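Local coordinates for protein D-alanyl-lipoteichoic acid synthetase (PDB 3BMA) that probably takes part in the D-alanylation of lipoteichoic acid, a step of cell-wall biogenesis, as a member of the membrane-associated DltD family, at residues N114-P118 with A119-Q123; S138-Q141 with A142-Y145; L282-F285 with S286-V290; K320-Y323 with Q324-Q328; E381-S385 with K386-T390. The protein carries 1 engineered substitution. All blocks are in the same frame, centred on the assembly; numbering follows the deposited sequence. Where two conformers were deposited one is given.

Overall arrangement
The five contacts are local side-chain meetings at helix ends around a five-stranded parallel sheet, in keeping with the α/β architecture of the SGNH hydrolase clan. Along the chain they follow one another in series. Contacts 1 and 2 open helices 118-124 and 141-153, contacts 3 and 4 lie at the C-terminal ends of helices 274-287 and 311-326, and contact 5 starts the short helix 386-389. Contact 2 touches contacts 3 and 5, contact 3 touches contacts 4 and 5, and contacts 4 and 5, about 13 Å apart between centres, also meet. Contact 1 touches none of them, its centre lying 21 to 25 Å from theirs. Residues 381-390 thus touch helices 141-153, 274-287 and 311-326.

Contact 1 of 5, residues N114-P118 with A119-Q123; sequences NGYDP and AAFQQ
Asp117 and Phe121 meet at the N-terminus of helix 118-124, where Asp117 holds the N-cap position and Pro118 begins the first turn. The carbonyl of Asp117 does most of the work: Phe121 N donates to Asp117 O over 3.1 Å, nearly straight at 164° and in the carbonyl plane, while Ala120 N adds a weak bond to the same oxygen at 3.0 Å. At the next residue, Pro118 O receives Gln122 N weakly at 3.4 Å, and it is also bonded by the amide nitrogen of Gln153. That glutamine serves the contact twice, since its OE1 pairs with Tyr116 OH. With CG of Asp117 opposite the backbone N (chi1 -178°), the carboxylate comes alongside the two alanines, OD1 being 3.9 Å from Ala119 CB. The hydroxyl of Tyr116 lies over one face of the Phe121 ring, the two rings being inclined at 40°. Helix 83-90 supports both aromatics through Leu84. The shortest apolar approach joins Tyr116 CE2 to Phe121 CB at 3.5 Å.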
loop_
_atom_site.group_PDB
_atom_site.type_symbol
_atom_site.label_atom_id
_atom_site.label_comp_id
_atom_site.label_asym_id
_atom_site.label_seq_id
_atom_site.Cartn_x
_atom_site.Cartn_y
_atom_site.Cartn_z
ATOM N N ASN C 114 -30.160 30.661 -1.433
ATOM C CA ASN C 114 -29.789 29.266 -1.649
ATOM C C ASN C 114 -28.352 29.108 -2.145
ATOM O O ASN C 114 -27.787 28.016 -2.087
ATOM C CB ASN C 114 -30.782 28.599 -2.605
ATOM C CG ASN C 114 -32.200 28.582 -2.049
ATOM O OD1 ASN C 114 -32.406 28.356 -0.852
ATOM N ND2 ASN C 114 -33.183 28.825 -2.915
ATOM N N GLY C 115 -27.766 30.206 -2.615
ATOM C CA GLY C 115 -26.383 30.211 -3.072
ATOM C C GLY C 115 -26.243 29.671 -4.480
ATOM O O GLY C 115 -27.113 29.902 -5.324
ATOM N N TYR C 116 -25.146 28.953 -4.727
ATOM C CA TYR C 116 -24.817 28.469 -6.070
ATOM C C TYR C 116 -25.754 27.345 -6.523
ATOM O O TYR C 116 -26.340 26.635 -5.697
ATOM C CB TYR C 116 -23.342 28.020 -6.157
ATOM C CG TYR C 116 -23.063 26.681 -5.503
ATOM C CD1 TYR C 116 -22.707 26.600 -4.159
ATOM C CD2 TYR C 116 -23.170 25.493 -6.225
ATOM C CE1 TYR C 116 -22.470 25.372 -3.555
ATOM C CE2 TYR C 116 -22.942 24.275 -5.625
ATOM C CZ TYR C 116 -22.588 24.215 -4.295
ATOM O OH TYR C 116 -22.350 22.993 -3.708
ATOM N N ASP C 117 -25.857 27.198 -7.841
ATOM C CA ASP C 117 -26.659 26.174 -8.498
ATOM C C ASP C 117 -25.881 24.858 -8.554
ATOM O O ASP C 117 -24.853 24.780 -9.237
ATOM C CB ASP C 117 -27.010 26.657 -9.914
ATOM C CG ASP C 117 -27.897 25.689 -10.684
ATOM O OD1 ASP C 117 -28.622 24.875 -10.073
ATOM O OD2 ASP C 117 -27.873 25.766 -11.930
ATOM N N PRO C 118 -26.374 23.819 -7.841
ATOM C CA PRO C 118 -25.737 22.499 -7.778
ATOM C C PRO C 118 -25.574 21.815 -9.139
ATOM O O PRO C 118 -24.606 21.090 -9.337
ATOM C CB PRO C 118 -26.691 21.693 -6.893
ATOM C CG PRO C 118 -27.405 22.717 -6.080
ATOM C CD PRO C 118 -27.605 23.852 -7.030
ATOM N N ALA C 119 -26.508 22.053 -10.057
ATOM C CA ALA C 119 -26.427 21.531 -11.421
ATOM C C ALA C 119 -25.280 22.155 -12.210
ATOM O O ALA C 119 -24.693 21.503 -13.072
ATOM C CB ALA C 119 -27.758 21.737 -12.155
ATOM N N ALA C 120 -24.971 23.416 -11.913
ATOM C CA ALA C 120 -23.837 24.117 -12.522
ATOM C C ALA C 120 -22.493 23.641 -11.967
ATOM O O ALA C 120 -21.565 23.381 -12.732
ATOM C CB ALA C 120 -23.986 25.630 -12.360
ATOM N N PHE C 121 -22.404 23.520 -10.641
ATOM C CA PHE C 121 -21.194 23.048 -9.943
ATOM C C PHE C 121 -20.637 21.724 -10.470
ATOM O O PHE C 121 -19.425 21.592 -10.635
ATOM C CB PHE C 121 -21.474 22.916 -8.439
ATOM C CG PHE C 121 -20.253 22.599 -7.604
ATOM C CD1 PHE C 121 -19.506 23.623 -7.035
ATOM C CD2 PHE C 121 -19.867 21.279 -7.361
ATOM C CE1 PHE C 121 -18.381 23.343 -6.265
ATOM C CE2 PHE C 121 -18.746 20.990 -6.588
ATOM C CZ PHE C 121 -18.002 22.024 -6.038
ATOM N N GLN C 122 -21.533 20.764 -10.713
ATOM C CA GLN C 122 -21.209 19.399 -11.144
ATOM C C GLN C 122 -20.361 19.339 -12.408
ATOM O O GLN C 122 -19.554 18.422 -12.585
ATOM C CB GLN C 122 -22.502 18.628 -11.416
ATOM C CG GLN C 122 -23.261 18.187 -10.187
ATOM C CD GLN C 122 -24.668 17.700 -10.493
ATOM O OE1 GLN C 122 -25.342 17.149 -9.623
ATOM N NE2 GLN C 122 -25.117 17.897 -11.730
ATOM N N GLN C 123 -20.564 20.320 -13.283
ATOM C CA GLN C 123 -19.884 20.377 -14.561
ATOM C C GLN C 123 -18.414 20.768 -14.440
ATOM O O GLN C 123 -17.600 20.365 -15.270
ATOM C CB GLN C 123 -20.616 21.339 -15.497
ATOM C CG GLN C 123 -22.066 20.949 -15.767
ATOM C CD GLN C 123 -22.773 21.913 -16.708
ATOM O OE1 GLN C 123 -22.291 22.195 -17.809
ATOM N NE2 GLN C 123 -23.925 22.419 -16.279
#

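Contact 2 of 5, residues S138-Q141 with A142-Y145; sequences SGDQ and ASQY
The side chains of Gln141 and Gln144 lie side by side and point the same way, their amide planes turned 71° apart, with Gln141 NE2 2.9 Å from Gln144 OE1. Both chains bend at chi2, which brings the two ends together, and the other end of the Gln144 amide, NE2, is bonded to the carbonyl of Ala167. The third flat group is the carboxylate of Asp140, the N-cap of helix 141-153. Its OD1 accepts Ser143 N at 3.0 Å from the anti side, 31° out of the carboxylate plane. A chi1 of 55° swings that carboxylate back over the first helical turn. Asp140 O is gripped twice from one face of its carbonyl plane, by Gln144 N at 3.2 Å and by the hydroxyl of Ser143 at 3.1 Å. Tyr145 N bonds to Gln141 O, and the Tyr145 hydroxyl bonds to Asp277 OD1 on helix 274-287. Asp140 OD2 forms a salt bridge with Lys287; this, together with the helix N-terminus, would probably favour the charged carboxylate.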
loop_
_atom_site.group_PDB
_atom_site.type_symbol
_atom_site.label_atom_id
_atom_site.label_comp_id
_atom_site.label_asym_id
_atom_site.label_seq_id
_atom_site.Cartn_x
_atom_site.Cartn_y
_atom_site.Cartn_z
ATOM N N SER C 138 -5.034 21.456 4.963
ATOM C CA SER C 138 -4.147 21.599 6.111
ATOM C C SER C 138 -4.846 21.314 7.437
ATOM O O SER C 138 -4.312 21.628 8.501
ATOM C CB SER C 138 -3.499 22.987 6.112
ATOM O OG SER C 138 -4.469 24.016 6.150
ATOM N N GLY C 139 -6.038 20.723 7.367
ATOM C CA GLY C 139 -6.791 20.311 8.556
ATOM C C GLY C 139 -7.435 21.450 9.335
ATOM O O GLY C 139 -7.901 21.262 10.465
ATOM N N ASP C 140 -7.475 22.629 8.722
ATOM C CA ASP C 140 -7.996 23.831 9.364
ATOM C C ASP C 140 -9.516 23.989 9.200
ATOM O O ASP C 140 -10.222 23.024 8.896
ATOM C CB ASP C 140 -7.246 25.067 8.843
ATOM C CG ASP C 140 -7.276 25.194 7.319
ATOM O OD1 ASP C 140 -7.946 24.390 6.629
ATOM O OD2 ASP C 140 -6.613 26.117 6.808
ATOM N N GLN C 141 -10.002 25.211 9.405
ATOM C CA GLN C 141 -11.417 25.544 9.251
ATOM C C GLN C 141 -11.822 25.594 7.775
ATOM O O GLN C 141 -12.966 25.303 7.432
ATOM C CB GLN C 141 -11.717 26.882 9.937
ATOM C CG GLN C 141 -13.202 27.211 10.135
ATOM C CD GLN C 141 -13.912 26.262 11.087
ATOM O OE1 GLN C 141 -13.347 25.829 12.095
ATOM N NE2 GLN C 141 -15.164 25.941 10.773
ATOM N N ALA C 142 -10.878 25.965 6.912
ATOM C CA ALA C 142 -11.100 25.965 5.468
ATOM C C ALA C 142 -11.338 24.551 4.925
ATOM O O ALA C 142 -12.196 24.354 4.068
ATOM C CB ALA C 142 -9.936 26.630 4.748
ATOM N N SER C 143 -10.592 23.575 5.444
ATOM C CA SER C 143 -10.731 22.177 5.029
ATOM C C SER C 143 -12.020 21.557 5.555
ATOM O O SER C 143 -12.661 20.776 4.858
ATOM C CB SER C 143 -9.526 21.348 5.484
ATOM O OG SER C 143 -9.717 20.806 6.783
ATOM N N GLN C 144 -12.386 21.911 6.786
ATOM C CA GLN C 144 -13.598 21.406 7.424
ATOM C C GLN C 144 -14.861 21.955 6.759
ATOM O O GLN C 144 -15.836 21.225 6.574
ATOM C CB GLN C 144 -13.584 21.734 8.923
ATOM C CG GLN C 144 -14.700 21.077 9.746
ATOM C CD GLN C 144 -15.936 21.951 9.894
ATOM O OE1 GLN C 144 -15.844 23.132 10.232
ATOM N NE2 GLN C 144 -17.104 21.367 9.647
ATOM N N TYR C 145 -14.834 23.239 6.403
ATOM C CA TYR C 145 -15.981 23.877 5.769
ATOM C C TYR C 145 -16.199 23.374 4.337
ATOM O O TYR C 145 -17.336 23.102 3.939
ATOM C CB TYR C 145 -15.876 25.419 5.806
ATOM C CG TYR C 145 -16.997 26.082 5.038
ATOM C CD1 TYR C 145 -18.279 26.167 5.576
ATOM C CD2 TYR C 145 -16.786 26.578 3.751
ATOM C CE1 TYR C 145 -19.315 26.745 4.860
ATOM C CE2 TYR C 145 -17.812 27.156 3.030
ATOM C CZ TYR C 145 -19.071 27.233 3.585
ATOM O OH TYR C 145 -20.093 27.798 2.858
#

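Contact 3 of 5, residues L282-F285 with S286-V290; sequences LTQF and SKSKV
Phe285 and Val290 close a Schellman motif at the C-terminal end of helix 274-287. Val290 N reaches back to Phe285 O over 2.9 Å, and a weak bond runs from Lys289 N to Ser286 O. Lys289 makes this reversal with a positive phi of 57°. The apolar pair of the motif forms with it: CG2 of Val290 sits 3.3 Å above one face of the Phe285 ring, offset toward the rim, in a CH-pi contact. Gln284 and Ser288 are joined by three hydrogen bonds. Ser288 N and OG approach Gln284 O from opposite faces of its carbonyl plane, each at 2.9 Å, while the Ser288 hydroxyl accepts Gln284 NE2 in the plane of that amide. Further out, Thr283 and the extended Lys287 lie alongside each other, and Val102 of strand 101-105 backs both Phe285 and Val290. Lys287 NZ forms a salt bridge with Asp140. A water links Gln284 and Lys287, donating to Gln284 OE1 at 2.8 Å and accepting from Lys287 NZ at 3.0 Å.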
loop_
_atom_site.group_PDB
_atom_site.type_symbol
_atom_site.label_atom_id
_atom_site.label_comp_id
_atom_site.label_asym_id
_atom_site.label_seq_id
_atom_site.Cartn_x
_atom_site.Cartn_y
_atom_site.Cartn_z
ATOM N N LEU C 282 -10.584 33.628 -0.144
ATOM C CA LEU C 282 -9.755 34.630 0.537
ATOM C C LEU C 282 -8.655 34.001 1.379
ATOM O O LEU C 282 -7.535 34.515 1.413
ATOM C CB LEU C 282 -10.614 35.562 1.404
ATOM C CG LEU C 282 -11.727 36.351 0.698
ATOM C CD1 LEU C 282 -12.505 37.204 1.680
ATOM C CD2 LEU C 282 -11.185 37.202 -0.443
ATOM N N THR C 283 -8.985 32.887 2.040
ATOM C CA THR C 283 -8.017 32.091 2.803
ATOM C C THR C 283 -6.921 31.537 1.899
ATOM O O THR C 283 -5.740 31.585 2.252
ATOM C CB THR C 283 -8.703 30.927 3.555
ATOM O OG1 THR C 283 -9.783 31.443 4.340
ATOM C CG2 THR C 283 -7.726 30.214 4.473
ATOM N N GLN C 284 -7.316 31.034 0.729
ATOM C CA GLN C 284 -6.358 30.532 -0.253
ATOM C C GLN C 284 -5.462 31.652 -0.782
ATOM O O GLN C 284 -4.261 31.453 -0.974
ATOM C CB GLN C 284 -7.066 29.813 -1.406
ATOM C CG GLN C 284 -6.139 28.904 -2.210
ATOM C CD GLN C 284 -5.367 27.936 -1.324
ATOM O OE1 GLN C 284 -5.954 27.093 -0.643
ATOM N NE2 GLN C 284 -4.046 28.057 -1.329
ATOM N N PHE C 285 -6.054 32.829 -0.986
ATOM C CA PHE C 285 -5.316 34.025 -1.397
ATOM C C PHE C 285 -4.276 34.453 -0.357
ATOM O O PHE C 285 -3.193 34.920 -0.710
ATOM C CB PHE C 285 -6.278 35.186 -1.682
ATOM C CG PHE C 285 -7.005 35.083 -3.004
ATOM C CD1 PHE C 285 -6.712 34.067 -3.921
ATOM C CD2 PHE C 285 -7.960 36.035 -3.352
ATOM C CE1 PHE C 285 -7.371 33.998 -5.146
ATOM C CE2 PHE C 285 -8.624 35.973 -4.577
ATOM C CZ PHE C 285 -8.334 34.950 -5.471
ATOM N N SER C 286 -4.612 34.280 0.918
ATOM C CA SER C 286 -3.709 34.602 2.017
ATOM C C SER C 286 -2.565 33.599 2.141
ATOM O O SER C 286 -1.413 33.991 2.343
ATOM C CB SER C 286 -4.491 34.694 3.332
ATOM O OG SER C 286 -3.635 34.940 4.436
ATOM N N LYS C 287 -2.893 32.311 2.026
ATOM C CA LYS C 287 -1.911 31.229 2.112
ATOM C C LYS C 287 -0.926 31.258 0.948
ATOM O O LYS C 287 0.264 31.005 1.134
ATOM C CB LYS C 287 -2.611 29.871 2.129
ATOM C CG LYS C 287 -3.323 29.515 3.423
ATOM C CD LYS C 287 -4.180 28.281 3.203
ATOM C CE LYS C 287 -4.767 27.767 4.497
ATOM N NZ LYS C 287 -5.458 26.466 4.292
ATOM N N SER C 288 -1.432 31.572 -0.244
ATOM C CA SER C 288 -0.624 31.579 -1.467
ATOM C C SER C 288 0.041 32.927 -1.725
ATOM O O SER C 288 0.830 33.056 -2.662
ATOM C CB SER C 288 -1.474 31.187 -2.680
ATOM O OG SER C 288 -2.254 30.035 -2.422
ATOM N N LYS C 289 -0.284 33.912 -0.885
ATOM C CA LYS C 289 0.202 35.296 -1.000
ATOM C C LYS C 289 -0.132 35.930 -2.351
ATOM O O LYS C 289 0.721 36.586 -2.956
ATOM C CB LYS C 289 1.718 35.408 -0.727
ATOM C CG LYS C 289 2.195 34.823 0.593
ATOM C CD LYS C 289 3.651 35.180 0.836
ATOM C CE LYS C 289 4.254 34.332 1.944
ATOM N NZ LYS C 289 4.447 32.911 1.521
ATOM N N VAL C 290 -1.358 35.725 -2.835
ATOM C CA VAL C 290 -1.748 36.361 -4.097
ATOM C C VAL C 290 -2.260 37.781 -3.841
ATOM O O VAL C 290 -2.788 38.073 -2.763
ATOM C CB VAL C 290 -2.734 35.506 -5.000
ATOM C CG1 VAL C 290 -2.677 34.025 -4.672
ATOM C CG2 VAL C 290 -4.157 36.011 -4.943
HETATM O O HOH W 1 -7.179 26.704 1.813
#

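Contact 4 of 5, residues K320-Y323 with Q324-Q328; sequences KIRY and QLESQ
Arg322 and Glu326 form an i to i+4 salt bridge along the last turns of helix 311-326, their chains side by side and pointing the same way. Arg322 NH2 donates to Glu326 OE2 at 3.3 Å, coming from above the carboxylate plane, and NE adds a weak bond to OE1 at 3.4 Å. With the guanidinium and carboxylate planes 63° apart, the pairing is skewed and not a flat, two-pronged match. The remaining amino group, NH1, has a second partner in Asp335.

Among the hydrogen bonds, Tyr323 O is gripped from opposite faces of its plane, by Ser327 N at 2.9 Å and by Ser327 OG at 2.7 Å. The side-chain amide of Gln328 donates NE2 to Gln324 O at 2.7 Å, tying the residues beyond the helix to its last turn. The CH-pi contact comes from the same serine, Ser327, whose CB lies 4.0 Å from the centroid of the Tyr323 ring, over its face.

Ile321 and Leu325 turn their apolar chains toward strand 291-296, touching Ile296 and Phe294 respectively. Arg322, Leu325 and Glu326 rest on Ile333 of strand 333-335, while Gln324, bonded to Tyr275 O, faces helix 274-287.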
loop_
_atom_site.group_PDB
_atom_site.type_symbol
_atom_site.label_atom_id
_atom_site.label_comp_id
_atom_site.label_asym_id
_atom_site.label_seq_id
_atom_site.Cartn_x
_atom_site.Cartn_y
_atom_site.Cartn_z
ATOM N N LYS C 320 -21.478 44.793 2.739
ATOM C CA LYS C 320 -21.226 43.543 3.460
ATOM C C LYS C 320 -20.057 42.771 2.843
ATOM O O LYS C 320 -19.255 42.158 3.566
ATOM C CB LYS C 320 -22.485 42.671 3.497
ATOM C CG LYS C 320 -22.443 41.604 4.571
ATOM C CD LYS C 320 -23.664 40.716 4.574
ATOM C CE LYS C 320 -23.338 39.412 5.285
ATOM N NZ LYS C 320 -24.532 38.582 5.573
ATOM N N ILE C 321 -19.972 42.824 1.511
ATOM C CA ILE C 321 -18.882 42.220 0.746
ATOM C C ILE C 321 -17.560 42.937 1.027
ATOM O O ILE C 321 -16.574 42.299 1.408
ATOM C CB ILE C 321 -19.204 42.191 -0.787
ATOM C CG1 ILE C 321 -20.249 41.110 -1.083
ATOM C CG2 ILE C 321 -17.948 41.920 -1.624
ATOM C CD1 ILE C 321 -20.975 41.265 -2.408
ATOM N N ARG C 322 -17.569 44.263 0.867
ATOM C CA ARG C 322 -16.395 45.108 1.081
ATOM C C ARG C 322 -15.823 44.984 2.489
ATOM O O ARG C 322 -14.610 45.018 2.659
ATOM C CB ARG C 322 -16.717 46.570 0.773
ATOM C CG ARG C 322 -16.811 46.916 -0.719
ATOM C CD ARG C 322 -16.895 48.426 -0.908
ATOM N NE ARG C 322 -15.622 49.075 -0.597
ATOM C CZ ARG C 322 -14.908 49.798 -1.456
ATOM N NH1 ARG C 322 -15.343 50.004 -2.688
ATOM N NH2 ARG C 322 -13.759 50.333 -1.075
ATOM N N TYR C 323 -16.688 44.822 3.487
ATOM C CA TYR C 323 -16.233 44.634 4.863
ATOM C C TYR C 323 -15.446 43.338 5.041
ATOM O O TYR C 323 -14.408 43.335 5.694
ATOM C CB TYR C 323 -17.388 44.696 5.861
ATOM C CG TYR C 323 -16.935 44.514 7.296
ATOM C CD1 TYR C 323 -16.259 45.536 7.969
ATOM C CD2 TYR C 323 -17.163 43.315 7.975
ATOM C CE1 TYR C 323 -15.829 45.372 9.278
ATOM C CE2 TYR C 323 -16.736 43.140 9.289
ATOM C CZ TYR C 323 -16.073 44.173 9.933
ATOM O OH TYR C 323 -15.649 44.006 11.229
ATOM N N GLN C 324 -15.944 42.252 4.451
ATOM C CA GLN C 324 -15.274 40.950 4.501
ATOM C C GLN C 324 -13.884 41.011 3.868
ATOM O O GLN C 324 -12.927 40.440 4.394
ATOM C CB GLN C 324 -16.125 39.882 3.810
ATOM C CG GLN C 324 -15.659 38.450 4.081
ATOM C CD GLN C 324 -16.624 37.393 3.574
ATOM O OE1 GLN C 324 -17.671 37.703 2.998
ATOM N NE2 GLN C 324 -16.274 36.132 3.791
ATOM N N LEU C 325 -13.783 41.721 2.749
ATOM C CA LEU C 325 -12.511 41.918 2.068
ATOM C C LEU C 325 -11.580 42.829 2.869
ATOM O O LEU C 325 -10.491 42.409 3.264
ATOM C CB LEU C 325 -12.730 42.495 0.664
ATOM C CG LEU C 325 -13.679 41.798 -0.314
ATOM C CD1 LEU C 325 -13.726 42.557 -1.634
ATOM C CD2 LEU C 325 -13.277 40.351 -0.546
ATOM N N GLU C 326 -12.034 44.056 3.128
ATOM C CA GLU C 326 -11.189 45.111 3.699
ATOM C C GLU C 326 -10.781 44.919 5.155
ATOM O O GLU C 326 -9.679 45.318 5.533
ATOM C CB GLU C 326 -11.821 46.489 3.496
ATOM C CG GLU C 326 -11.663 47.002 2.081
ATOM C CD GLU C 326 -12.438 48.274 1.808
ATOM O OE1 GLU C 326 -13.668 48.295 2.030
ATOM O OE2 GLU C 326 -11.812 49.252 1.350
ATOM N N SER C 327 -11.640 44.298 5.964
ATOM C CA SER C 327 -11.302 44.037 7.369
ATOM C C SER C 327 -10.247 42.945 7.512
ATOM O O SER C 327 -9.704 42.731 8.595
ATOM C CB SER C 327 -12.543 43.691 8.200
ATOM O OG SER C 327 -13.036 42.403 7.884
ATOM N N GLN C 328 -9.963 42.264 6.406
ATOM C CA GLN C 328 -8.978 41.197 6.373
ATOM C C GLN C 328 -7.730 41.606 5.596
ATOM O O GLN C 328 -6.742 40.879 5.580
ATOM C CB GLN C 328 -9.596 39.938 5.770
ATOM C CG GLN C 328 -10.634 39.280 6.655
ATOM C CD GLN C 328 -11.130 37.968 6.090
ATOM O OE1 GLN C 328 -10.799 36.899 6.601
ATOM N NE2 GLN C 328 -11.928 38.040 5.027
#

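Contact 5 of 5, residues E381-S385 with K386-T390; sequences ERFFS and KDWAT
Ser385 is the N-cap of the short helix 386-389, its hydroxyl accepting from Trp388 N, and the helix follows a turn of helical backbone shape at residues 381-384. Lys386 opens the helix, and its carbonyl O later receives Thr390. Asp387 contributes its CB, 3.5 Å from Ser385 OG. At Trp388 the contact becomes both polar and aromatic. Its backbone N donates to Ser385 OG over 3.3 Å at 159°, and that hydroxyl in turn donates to Arg382 O at 2.7 Å, so one oxygen links the turn to the helix. With chi1 at 178°, the indole extends back toward the preceding turn. There the edge of Phe383 meets the indole face in a T-shaped stack, with centroids 4.6 Å apart when the five-membered ring is taken and planes at 62°. Phe383 CD2 stands 3.3 Å above the Trp388 ring plane, offset toward the rim. Tyr275 and Phe398 also meet the indole, while its NE1 is bonded to Gln324 OE1. Ala389 N adds the regular helical bond to Ser385 O at 3.2 Å, and Asn276 also donates to that oxygen. Thr390 ends the helix: its backbone N and its OG1 reach Lys386 O from opposite faces of the carbonyl plane, the hydroxyl OG1 lying 2.9 Å from Lys386 O.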
loop_
_atom_site.group_PDB
_atom_site.type_symbol
_atom_site.label_atom_id
_atom_site.label_comp_id
_atom_site.label_asym_id
_atom_site.label_seq_id
_atom_site.Cartn_x
_atom_site.Cartn_y
_atom_site.Cartn_z
ATOM N N GLU C 381 -12.016 34.102 11.002
ATOM C CA GLU C 381 -12.639 32.800 10.808
ATOM C C GLU C 381 -14.149 32.832 11.071
ATOM O O GLU C 381 -14.857 31.866 10.786
ATOM C CB GLU C 381 -11.952 31.761 11.698
ATOM C CG GLU C 381 -11.520 30.496 10.967
ATOM C CD GLU C 381 -10.125 30.593 10.348
ATOM O OE1 GLU C 381 -9.877 31.492 9.511
ATOM O OE2 GLU C 381 -9.274 29.743 10.690
ATOM N N ARG C 382 -14.634 33.952 11.607
ATOM C CA ARG C 382 -16.065 34.143 11.859
ATOM C C ARG C 382 -16.850 34.382 10.565
ATOM O O ARG C 382 -18.080 34.329 10.561
ATOM C CB ARG C 382 -16.297 35.283 12.856
ATOM C CG ARG C 382 -16.162 34.859 14.311
ATOM C CD ARG C 382 -15.906 36.046 15.226
ATOM N NE ARG C 382 -15.636 35.621 16.600
ATOM C CZ ARG C 382 -15.191 36.417 17.571
ATOM N NH1 ARG C 382 -14.954 37.703 17.337
ATOM N NH2 ARG C 382 -14.980 35.923 18.784
ATOM N N PHE C 383 -16.133 34.626 9.469
ATOM C CA PHE C 383 -16.741 34.745 8.148
ATOM C C PHE C 383 -17.140 33.385 7.563
ATOM O O PHE C 383 -17.873 33.326 6.574
ATOM C CB PHE C 383 -15.814 35.487 7.182
ATOM C CG PHE C 383 -15.611 36.943 7.516
ATOM C CD1 PHE C 383 -14.348 37.515 7.434
ATOM C CD2 PHE C 383 -16.677 37.743 7.904
ATOM C CE1 PHE C 383 -14.156 38.860 7.732
ATOM C CE2 PHE C 383 -16.494 39.087 8.204
ATOM C CZ PHE C 383 -15.232 39.644 8.119
ATOM N N PHE C 384 -16.648 32.303 8.170
ATOM C CA PHE C 384 -17.084 30.941 7.846
ATOM C C PHE C 384 -18.416 30.582 8.504
ATOM O O PHE C 384 -19.093 29.647 8.066
ATOM C CB PHE C 384 -16.033 29.910 8.282
ATOM C CG PHE C 384 -14.881 29.761 7.329
ATOM C CD1 PHE C 384 -13.578 30.007 7.752
ATOM C CD2 PHE C 384 -15.093 29.358 6.016
ATOM C CE1 PHE C 384 -12.505 29.862 6.880
ATOM C CE2 PHE C 384 -14.028 29.221 5.133
ATOM C CZ PHE C 384 -12.732 29.468 5.566
ATOM N N SER C 385 -18.780 31.318 9.553
ATOM C CA SER C 385 -19.947 30.996 10.379
ATOM C C SER C 385 -21.285 31.340 9.729
ATOM O O SER C 385 -21.356 32.153 8.807
ATOM C CB SER C 385 -19.849 31.689 11.742
ATOM O OG SER C 385 -20.211 33.057 11.641
ATOM N N LYS C 386 -22.340 30.705 10.236
ATOM C CA LYS C 386 -23.715 30.958 9.815
ATOM C C LYS C 386 -24.178 32.339 10.286
ATOM O O LYS C 386 -25.055 32.949 9.666
ATOM C CB LYS C 386 -24.633 29.856 10.362
ATOM C CG LYS C 386 -25.954 29.659 9.609
ATOM C CD LYS C 386 -27.137 30.358 10.289
ATOM C CE LYS C 386 -27.541 29.678 11.595
ATOM N NZ LYS C 386 -28.580 30.454 12.332
ATOM N N ASP C 387 -23.579 32.819 11.380
ATOM C CA ASP C 387 -23.827 34.161 11.912
ATOM C C ASP C 387 -23.495 35.243 10.885
ATOM O O ASP C 387 -24.261 36.189 10.708
ATOM C CB ASP C 387 -23.019 34.396 13.196
ATOM C CG ASP C 387 -23.444 33.484 14.340
ATOM O OD1 ASP C 387 -23.507 33.971 15.489
ATOM O OD2 ASP C 387 -23.709 32.284 14.101
ATOM N N TRP C 388 -22.358 35.089 10.211
ATOM C CA TRP C 388 -21.972 36.007 9.146
ATOM C C TRP C 388 -22.826 35.817 7.906
ATOM O O TRP C 388 -23.203 36.792 7.254
ATOM C CB TRP C 388 -20.487 35.869 8.786
ATOM C CG TRP C 388 -20.083 36.774 7.656
ATOM C CD1 TRP C 388 -19.682 36.396 6.407
ATOM C CD2 TRP C 388 -20.088 38.211 7.659
ATOM N NE1 TRP C 388 -19.416 37.505 5.639
ATOM C CE2 TRP C 388 -19.658 38.631 6.382
ATOM C CE3 TRP C 388 -20.398 39.183 8.624
ATOM C CZ2 TRP C 388 -19.528 39.980 6.042
ATOM C CZ3 TRP C 388 -20.277 40.525 8.283
ATOM C CH2 TRP C 388 -19.842 40.909 7.002
ATOM N N ALA C 389 -23.136 34.557 7.603
ATOM C CA ALA C 389 -23.884 34.182 6.407
ATOM C C ALA C 389 -25.252 34.854 6.331
ATOM O O ALA C 389 -25.698 35.248 5.251
ATOM C CB ALA C 389 -24.035 32.672 6.342
ATOM N N THR C 390 -25.896 35.001 7.488
ATOM C CA THR C 390 -27.254 35.535 7.567
ATOM C C THR C 390 -27.335 36.927 8.213
ATOM O O THR C 390 -28.422 37.371 8.590
ATOM C CB THR C 390 -28.177 34.564 8.334
ATOM O OG1 THR C 390 -27.628 34.310 9.633
ATOM C CG2 THR C 390 -28.324 33.248 7.585
#